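Side-chain contacts in hypothetical conserved protein (Geobacillus kaustophilus, PDB 2R5X), which is of unknown function but belongs to the YugN-like family and folds as an antiparallel sheet packed against a long helix: residues A[30-35]-A[54-59]; A[44-49]-A[106-111]. The protein carries 1 engineered substitution. All blocks are in the same frame, centred on the assembly; numbering follows the deposited sequence.

Interaction 1. Residues A[30-35]-A[54-59]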
ATOM      1  N   VAL A  30       1.685  -6.586   4.851  1.00 27.21           N
ATOM      2  CA  VAL A  30       3.018  -6.881   5.388  1.00 28.01           C
ATOM      3  C   VAL A  30       4.055  -6.046   4.624  1.00 33.20           C
ATOM      4  O   VAL A  30       3.804  -5.655   3.478  1.00 30.77           O
ATOM      5  CB  VAL A  30       3.366  -8.396   5.325  1.00 31.87           C
ATOM      6  CG1 VAL A  30       2.363  -9.213   6.139  1.00 31.86           C
ATOM      7  CG2 VAL A  30       3.442  -8.903   3.881  1.00 34.93           C
ATOM      8  N   ARG A  31       5.187  -5.752   5.218  1.00 31.85           N
ATOM      9  CA  ARG A  31       6.233  -5.030   4.533  0.50 26.93           C
ATOM     10  C   ARG A  31       6.787  -5.815   3.390  1.00 29.49           C
ATOM     11  O   ARG A  31       6.927  -6.982   3.491  1.00 24.13           O
ATOM     12  CB  ARG A  31       7.371  -4.751   5.459  0.50 35.48           C
ATOM     13  CG  ARG A  31       7.233  -3.529   6.238  0.50 41.35           C
ATOM     14  CD  ARG A  31       7.436  -2.276   5.448  0.50 50.07           C
ATOM     15  NE  ARG A  31       7.573  -1.280   6.449  0.50 49.06           N
ATOM     16  CZ  ARG A  31       8.693  -0.673   6.724  0.50 62.33           C
ATOM     17  NH1 ARG A  31       8.738   0.178   7.708  0.50 54.74           N
ATOM     18  NH2 ARG A  31       9.732  -0.887   5.973  0.50 75.57           N
ATOM     19  N   ALA A  32       7.104  -5.145   2.319  1.00 24.36           N
ATOM     20  CA  ALA A  32       7.651  -5.801   1.144  1.00 30.71           C
ATOM     21  C   ALA A  32       8.803  -4.977   0.603  1.00 28.63           C
ATOM     22  O   ALA A  32       9.053  -3.869   1.086  1.00 23.85           O
ATOM     23  CB  ALA A  32       6.570  -5.980   0.086  1.00 30.16           C
ATOM     24  N   ALA A  33       9.502  -5.531  -0.393  1.00 32.27           N
ATOM     25  CA  ALA A  33      10.618  -4.866  -1.094  1.00 33.00           C
ATOM     26  C   ALA A  33      11.553  -4.126  -0.149  1.00 28.78           C
ATOM     27  O   ALA A  33      11.873  -2.956  -0.360  1.00 25.38           O
ATOM     28  CB  ALA A  33      10.098  -3.935  -2.179  1.00 27.43           C
ATOM     29  N   GLN A  34      11.980  -4.820   0.899  1.00 22.29           N
ATOM     30  CA  GLN A  34      12.670  -4.171   2.013  1.00 31.37           C
ATOM     31  C   GLN A  34      14.142  -3.864   1.740  1.00 32.35           C
ATOM     32  O   GLN A  34      14.830  -3.298   2.586  1.00 34.66           O
ATOM     33  CB  GLN A  34      12.491  -4.971   3.303  1.00 29.97           C
ATOM     34  CG  GLN A  34      11.066  -4.961   3.818  1.00 35.09           C
ATOM     35  CD  GLN A  34      10.882  -5.770   5.079  1.00 43.28           C
ATOM     36  OE1 GLN A  34      10.917  -5.228   6.181  1.00 56.87           O
ATOM     37  NE2 GLN A  34      10.682  -7.076   4.925  1.00 35.53           N
ATOM     38  N   TRP A  35      14.604  -4.219   0.546  1.00 31.12           N
ATOM     39  CA  TRP A  35      15.944  -3.869   0.086  1.00 38.52           C
ATOM     40  C   TRP A  35      16.066  -2.391  -0.272  1.00 40.07           C
ATOM     41  O   TRP A  35      17.159  -1.820  -0.211  1.00 32.72           O
ATOM     42  CB  TRP A  35      16.322  -4.723  -1.123  1.00 35.64           C
ATOM     43  CG  TRP A  35      15.304  -4.728  -2.232  1.00 38.37           C
ATOM     44  CD1 TRP A  35      15.179  -3.809  -3.236  1.00 36.00           C
ATOM     45  CD2 TRP A  35      14.272  -5.705  -2.454  1.00 36.66           C
ATOM     46  NE1 TRP A  35      14.135  -4.146  -4.063  1.00 34.21           N
ATOM     47  CE2 TRP A  35      13.562  -5.306  -3.607  1.00 32.82           C
ATOM     48  CE3 TRP A  35      13.878  -6.874  -1.788  1.00 35.94           C
ATOM     49  CZ2 TRP A  35      12.480  -6.040  -4.116  1.00 34.20           C
ATOM     50  CZ3 TRP A  35      12.797  -7.598  -2.292  1.00 30.71           C
ATOM     51  CH2 TRP A  35      12.119  -7.183  -3.450  1.00 26.51           C
ATOM     52  N   TYR A  54      -1.518  -8.957  -5.505  1.00 23.44           N
ATOM     53  CA  TYR A  54      -1.066  -8.201  -4.350  1.00 25.75           C
ATOM     54  C   TYR A  54      -1.385  -6.713  -4.473  1.00 25.17           C
ATOM     55  O   TYR A  54      -1.092  -6.079  -5.484  1.00 30.83           O
ATOM     56  CB  TYR A  54       0.421  -8.459  -4.033  1.00 26.93           C
ATOM     57  CG  TYR A  54       1.385  -8.224  -5.181  1.00 21.15           C
ATOM     58  CD1 TYR A  54       2.023  -6.989  -5.340  1.00 35.24           C
ATOM     59  CD2 TYR A  54       1.681  -9.242  -6.091  1.00 25.61           C
ATOM     60  CE1 TYR A  54       2.915  -6.772  -6.385  1.00 27.73           C
ATOM     61  CE2 TYR A  54       2.572  -9.033  -7.145  1.00 30.46           C
ATOM     62  CZ  TYR A  54       3.188  -7.800  -7.279  1.00 29.58           C
ATOM     63  OH  TYR A  54       4.069  -7.592  -8.312  1.00 37.81           O
ATOM     64  N   LEU A  55      -2.020  -6.178  -3.436  1.00 26.17           N
ATOM     65  CA  LEU A  55      -2.314  -4.756  -3.363  1.00 25.77           C
ATOM     66  C   LEU A  55      -1.103  -4.070  -2.748  1.00 26.05           C
ATOM     67  O   LEU A  55      -0.769  -4.316  -1.596  1.00 20.59           O
ATOM     68  CB  LEU A  55      -3.572  -4.514  -2.516  1.00 23.02           C
ATOM     69  CG  LEU A  55      -4.036  -3.079  -2.238  1.00 28.32           C
ATOM     70  CD1 LEU A  55      -4.229  -2.278  -3.530  1.00 26.58           C
ATOM     71  CD2 LEU A  55      -5.313  -3.094  -1.413  1.00 22.34           C
ATOM     72  N   ARG A  56      -0.456  -3.203  -3.519  1.00 24.58           N
ATOM     73  CA  ARG A  56       0.797  -2.595  -3.088  1.00 26.23           C
ATOM     74  C   ARG A  56       0.641  -1.114  -2.784  1.00 25.60           C
ATOM     75  O   ARG A  56       0.240  -0.336  -3.649  1.00 27.79           O
ATOM     76  CB  ARG A  56       1.882  -2.810  -4.151  1.00 26.72           C
ATOM     77  CG  ARG A  56       3.209  -2.115  -3.857  1.00 29.22           C
ATOM     78  CD  ARG A  56       4.371  -2.763  -4.618  1.00 21.95           C
ATOM     79  NE  ARG A  56       4.693  -4.097  -4.107  1.00 31.62           N
ATOM     80  CZ  ARG A  56       5.812  -4.766  -4.376  1.00 38.61           C
ATOM     81  NH1 ARG A  56       6.748  -4.234  -5.152  1.00 37.21           N
ATOM     82  NH2 ARG A  56       6.003  -5.969  -3.861  1.00 31.08           N
ATOM     83  N   VAL A  57       0.964  -0.741  -1.546  1.00 25.69           N
ATOM     84  CA  VAL A  57       1.000   0.664  -1.122  1.00 19.67           C
ATOM     85  C   VAL A  57       2.457   1.032  -0.839  1.00 24.63           C
ATOM     86  O   VAL A  57       3.165   0.313  -0.142  1.00 23.99           O
ATOM     87  CB  VAL A  57       0.101   0.922   0.110  1.00 26.11           C
ATOM     88  CG1 VAL A  57       0.213   2.367   0.604  1.00 24.86           C
ATOM     89  CG2 VAL A  57      -1.354   0.595  -0.228  1.00 22.61           C
ATOM     90  N   GLN A  58       2.892   2.151  -1.403  1.00 25.12           N
ATOM     91  CA  GLN A  58       4.285   2.535  -1.360  1.00 22.95           C
ATOM     92  C   GLN A  58       4.391   4.016  -1.051  1.00 26.01           C
ATOM     93  O   GLN A  58       3.526   4.808  -1.438  1.00 23.15           O
ATOM     94  CB  GLN A  58       4.930   2.233  -2.709  1.00 22.38           C
ATOM     95  CG  GLN A  58       6.414   1.989  -2.656  1.00 40.55           C
ATOM     96  CD  GLN A  58       6.955   1.471  -3.967  1.00 40.74           C
ATOM     97  OE1 GLN A  58       6.640   2.001  -5.029  1.00 31.78           O
ATOM     98  NE2 GLN A  58       7.785   0.434  -3.901  1.00 22.29           N
ATOM     99  N   GLY A  59       5.457   4.377  -0.350  1.00 25.80           N
ATOM    100  CA  GLY A  59       5.757   5.765  -0.052  1.00 23.87           C
ATOM    101  C   GLY A  59       7.256   5.989   0.035  1.00 30.89           C
ATOM    102  O   GLY A  59       8.007   5.056   0.307  1.00 27.37           O
TER
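The backbones of residues 30-35 and 54-59 come nearest at Ala-32 and Arg-56, whose CA atoms are 8.7 Å apart, a gap filled by the intervening strand 39-48. Strands 30-32 and 51-61 flank that strand in an antiparallel sheet, each pairing with it, and so run in the same sense as next-nearest neighbours, though the twist of the sheet sets them well apart in direction. Contacts at such a separation illustrate how a long side chain can span the width of a strand. Here the bridging residue is Arg-56, and it meets two alanine methyls with no hydrogen bond across the contact. Its CG stands anti to the backbone N (chi1 175°), and a bend at chi3 (-70°) brings the guanidinium over strand 39-48 toward residues 32 and 33. NH2 of Arg-56 lies 4.0 Å from CB of Ala-32. The same NH2 forms a salt bridge with Asp-43 of the middle strand, which gives the charged end a firm anchor while the methyl contact remains plain packing. Within its own strand, Tyr-54 supports the group from one face, its CE1 standing 3.7 Å above the plane of the Arg-56 guanidinium and displaced toward the rim. Leu-55 and Val-57 point to the other face of the sheet and pack on helix 99-117, so the arginine contact belongs to the face away from that helix. At Ala-33 the backbone leaves the extended form, with a positive phi (43°). Its methyl is the looser neighbour, with Ala-33 CB 4.5 Å from Arg-56 NH1.

Interaction 2. Residues A[44-49]-A[106-111]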
ATOM      1  N   ARG A  44      -0.615  -6.442   0.425  1.00 26.79           N
ATOM      2  CA  ARG A  44      -1.660  -7.333   0.916  1.00 26.30           C
ATOM      3  C   ARG A  44      -1.966  -8.337  -0.174  1.00 25.50           C
ATOM      4  O   ARG A  44      -2.356  -7.966  -1.286  1.00 26.26           O
ATOM      5  CB  ARG A  44      -2.921  -6.579   1.324  1.00 24.59           C
ATOM      6  CG  ARG A  44      -3.950  -7.493   1.960  1.00 35.78           C
ATOM      7  CD  ARG A  44      -5.192  -6.752   2.358  1.00 29.29           C
ATOM      8  NE  ARG A  44      -6.279  -7.688   2.627  1.00 38.78           N
ATOM      9  CZ  ARG A  44      -7.299  -7.444   3.441  1.00 36.18           C
ATOM     10  NH1 ARG A  44      -7.379  -6.293   4.088  1.00 28.14           N
ATOM     11  NH2 ARG A  44      -8.240  -8.361   3.612  1.00 47.80           N
ATOM     12  N   LYS A  45      -1.772  -9.607   0.153  1.00 23.95           N
ATOM     13  CA  LYS A  45      -1.851 -10.683  -0.825  1.00 30.75           C
ATOM     14  C   LYS A  45      -3.238 -11.294  -0.889  1.00 33.19           C
ATOM     15  O   LYS A  45      -3.882 -11.531   0.136  1.00 28.61           O
ATOM     16  CB  LYS A  45      -0.823 -11.772  -0.508  1.00 28.39           C
ATOM     17  CG  LYS A  45       0.622 -11.336  -0.667  1.00 36.01           C
ATOM     18  CD  LYS A  45       1.558 -12.283   0.080  1.00 38.30           C
ATOM     19  CE  LYS A  45       3.026 -12.000  -0.228  1.00 68.63           C
ATOM     20  NZ  LYS A  45       3.487 -10.636   0.186  1.00 65.22           N
ATOM     21  N   TYR A  46      -3.679 -11.543  -2.115  1.00 25.87           N
ATOM     22  CA  TYR A  46      -4.911 -12.246  -2.385  1.00 26.76           C
ATOM     23  C   TYR A  46      -4.512 -13.442  -3.225  1.00 33.11           C
ATOM     24  O   TYR A  46      -4.317 -13.316  -4.437  1.00 29.82           O
ATOM     25  CB  TYR A  46      -5.883 -11.360  -3.171  1.00 23.76           C
ATOM     26  CG  TYR A  46      -6.399 -10.155  -2.408  1.00 30.42           C
ATOM     27  CD1 TYR A  46      -7.628 -10.200  -1.742  1.00 35.70           C
ATOM     28  CD2 TYR A  46      -5.667  -8.969  -2.364  1.00 30.08           C
ATOM     29  CE1 TYR A  46      -8.102  -9.094  -1.039  1.00 28.27           C
ATOM     30  CE2 TYR A  46      -6.126  -7.863  -1.662  1.00 24.45           C
ATOM     31  CZ  TYR A  46      -7.345  -7.929  -1.009  1.00 25.02           C
ATOM     32  OH  TYR A  46      -7.791  -6.824  -0.324  1.00 32.51           O
ATOM     33  N   VAL A  47      -4.356 -14.593  -2.578  1.00 27.86           N
ATOM     34  CA  VAL A  47      -4.001 -15.809  -3.307  1.00 38.73           C
ATOM     35  C   VAL A  47      -5.239 -16.458  -3.915  1.00 39.21           C
ATOM     36  O   VAL A  47      -6.310 -16.495  -3.302  1.00 37.92           O
ATOM     37  CB  VAL A  47      -3.156 -16.818  -2.465  1.00 39.31           C
ATOM     38  CG1 VAL A  47      -1.860 -16.166  -2.007  1.00 45.02           C
ATOM     39  CG2 VAL A  47      -3.940 -17.371  -1.269  1.00 53.39           C
ATOM     40  N   VAL A  48      -5.086 -16.934  -5.145  1.00 37.21           N
ATOM     41  CA  VAL A  48      -6.179 -17.535  -5.900  1.00 39.12           C
ATOM     42  C   VAL A  48      -5.625 -18.757  -6.617  1.00 37.65           C
ATOM     43  O   VAL A  48      -4.439 -19.058  -6.486  1.00 32.96           O
ATOM     44  CB  VAL A  48      -6.777 -16.551  -6.942  1.00 37.90           C
ATOM     45  CG1 VAL A  48      -7.603 -15.457  -6.267  1.00 47.17           C
ATOM     46  CG2 VAL A  48      -5.679 -15.952  -7.810  1.00 40.17           C
ATOM     47  N   LYS A  49      -6.481 -19.448  -7.371  1.00 34.86           N
ATOM     48  CA  LYS A  49      -6.083 -20.636  -8.131  1.00 40.18           C
ATOM     49  C   LYS A  49      -4.875 -20.397  -9.043  1.00 37.27           C
ATOM     50  O   LYS A  49      -3.937 -21.201  -9.062  1.00 40.44           O
ATOM     51  CB  LYS A  49      -7.288 -21.217  -8.908  1.00 41.78           C
ATOM     52  CG  LYS A  49      -6.996 -21.654 -10.345  1.00 48.66           C
ATOM     53  CD  LYS A  49      -7.712 -22.912 -10.737  1.00 51.56           C
ATOM     54  CE  LYS A  49      -7.045 -23.530 -11.956  1.00 63.31           C
ATOM     55  NZ  LYS A  49      -6.976 -25.024 -11.884  1.00 47.58           N
ATOM     56  N   GLN A 106     -10.131  -1.607  -3.789  1.00 27.76           N
ATOM     57  CA  GLN A 106     -10.720  -0.276  -3.623  1.00 34.33           C
ATOM     58  C   GLN A 106     -11.237  -0.045  -2.206  1.00 26.15           C
ATOM     59  O   GLN A 106     -11.059   1.040  -1.656  1.00 33.21           O
ATOM     60  CB  GLN A 106     -11.839  -0.049  -4.639  1.00 32.76           C
ATOM     61  CG  GLN A 106     -11.340   0.399  -6.004  1.00 42.11           C
ATOM     62  CD  GLN A 106     -12.394   0.294  -7.094  1.00 44.12           C
ATOM     63  OE1 GLN A 106     -13.544  -0.064  -6.836  1.00 68.58           O
ATOM     64  NE2 GLN A 106     -11.999   0.606  -8.326  1.00 49.35           N
ATOM     65  N   ASN A 107     -11.857  -1.075  -1.622  1.00 30.08           N
ATOM     66  CA  ASN A 107     -12.393  -1.020  -0.260  1.00 29.16           C
ATOM     67  C   ASN A 107     -11.305  -0.889   0.793  1.00 33.54           C
ATOM     68  O   ASN A 107     -11.447  -0.130   1.754  1.00 32.22           O
ATOM     69  CB  ASN A 107     -13.243  -2.266   0.048  1.00 36.91           C
ATOM     70  CG  ASN A 107     -14.425  -2.432  -0.904  1.00 58.93           C
ATOM     71  OD1 ASN A 107     -14.801  -1.502  -1.623  1.00 55.83           O
ATOM     72  ND2 ASN A 107     -15.007  -3.625  -0.921  1.00 48.31           N
ATOM     73  N   VAL A 108     -10.227  -1.647   0.610  1.00 27.90           N
ATOM     74  CA  VAL A 108      -9.108  -1.638   1.544  1.00 22.34           C
ATOM     75  C   VAL A 108      -8.420  -0.269   1.515  1.00 27.80           C
ATOM     76  O   VAL A 108      -8.080   0.285   2.559  1.00 23.32           O
ATOM     77  CB  VAL A 108      -8.122  -2.802   1.259  1.00 30.61           C
ATOM     78  CG1 VAL A 108      -6.871  -2.685   2.108  1.00 19.78           C
ATOM     79  CG2 VAL A 108      -8.804  -4.142   1.524  1.00 20.50           C
ATOM     80  N   LEU A 109      -8.256   0.293   0.322  1.00 23.73           N
ATOM     81  CA  LEU A 109      -7.647   1.620   0.177  1.00 23.41           C
ATOM     82  C   LEU A 109      -8.487   2.741   0.813  1.00 23.81           C
ATOM     83  O   LEU A 109      -7.941   3.689   1.388  1.00 26.39           O
ATOM     84  CB  LEU A 109      -7.345   1.906  -1.300  1.00 17.36           C
ATOM     85  CG  LEU A 109      -6.251   0.991  -1.888  1.00 21.87           C
ATOM     86  CD1 LEU A 109      -6.225   1.040  -3.406  1.00 17.69           C
ATOM     87  CD2 LEU A 109      -4.873   1.310  -1.294  1.00 28.37           C
ATOM     88  N   ALA A 110      -9.808   2.618   0.719  1.00 21.50           N
ATOM     89  CA  ALA A 110     -10.733   3.542   1.397  1.00 23.54           C
ATOM     90  C   ALA A 110     -10.540   3.539   2.915  1.00 24.67           C
ATOM     91  O   ALA A 110     -10.588   4.588   3.559  1.00 31.45           O
ATOM     92  CB  ALA A 110     -12.166   3.199   1.053  1.00 26.65           C
ATOM     93  N   GLN A 111     -10.299   2.366   3.490  1.00 23.19           N
ATOM     94  CA  GLN A 111     -10.044   2.310   4.918  1.00 31.05           C
ATOM     95  C   GLN A 111      -8.617   2.719   5.278  1.00 31.51           C
ATOM     96  O   GLN A 111      -8.391   3.213   6.373  1.00 29.10           O
ATOM     97  CB  GLN A 111     -10.474   0.977   5.549  1.00 42.57           C
ATOM     98  CG  GLN A 111      -9.681  -0.253   5.157  1.00 64.62           C
ATOM     99  CD  GLN A 111     -10.357  -1.544   5.589  1.00 47.63           C
ATOM    100  OE1 GLN A 111     -10.678  -2.402   4.761  1.00 54.32           O
ATOM    101  NE2 GLN A 111     -10.582  -1.685   6.886  1.00 69.16           N
TER
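NH1 of Arg-44 approaches the side chain of Val-108 and also makes a weak hydrogen bond to the backbone oxygen of Leu-27, outside the two segments. The valine approaches from above: its CG2 methyl sits over one face of the Arg-44 guanidinium, 3.6 Å from NH1, while CZ is farther away. The other branch, CG1, lies 4.1 Å from the same NH1 of Arg-44, so both methyls take part and CG2 comes closer. Arg-44 gets there by a nearly straight chain. With CG anti to the backbone N (chi1 -174°) and no bend before NE, it stretches from the strand toward the helix, and its guanidinium meets the valine at a slant. A second polar end reaches the same methyl, for OH of Tyr-46 is 3.4 Å from CG2 of Val-108. Both polar groups meet the valine in van der Waals contact, and no hydrogen bond joins the two segments. The tyrosine and valine pass each other pointing in opposite directions, one coming from the sheet and the other from the helix. CG2 sits to one side of the hydroxyl and NH1 and touches both. This is helix-on-sheet packing in an alpha+beta fold: helix 99-117 packs against one face of the antiparallel sheet, running roughly along strand 39-48 here, and residues 44 and 46, two apart on that strand, reach that face together. The CA atoms of Arg-44 and Val-108 are 9.4 Å apart, an ordinary separation for a helix on a sheet, which the side chains fill. Phe-29 touches both Arg-44 and Val-108, and Leu-55 of the adjoining strand also packs on the valine, which is buried. Tyr-46 rests on the preceding part of the helix through Leu-101, Gln-104 and Cys-105, while Gln-111, one turn beyond Val-108, touches Leu-27.

The two contacts, with centres 13 Å apart, involve the same antiparallel sheet, but interaction 1 lies on the face away from helix 99-117, whereas interaction 2 joins the sheet to that helix. Their segments alternate along the chain in the order 30-35, 44-49, 54-59 and 106-111, the first three falling on successive strands. Strands 39-48 and 51-61 are joined directly: Leu-55 N is 2.8 Å from Arg-44 O, probably a hydrogen bond. On the helix side, Leu-55 meets Val-108 and Leu-109, and Val-57 meets Leu-109, with Val-57 CG2 3.7 Å from Leu-109 CD2. Strand 51-61 thereby contributes to both faces of this small single-chain fold.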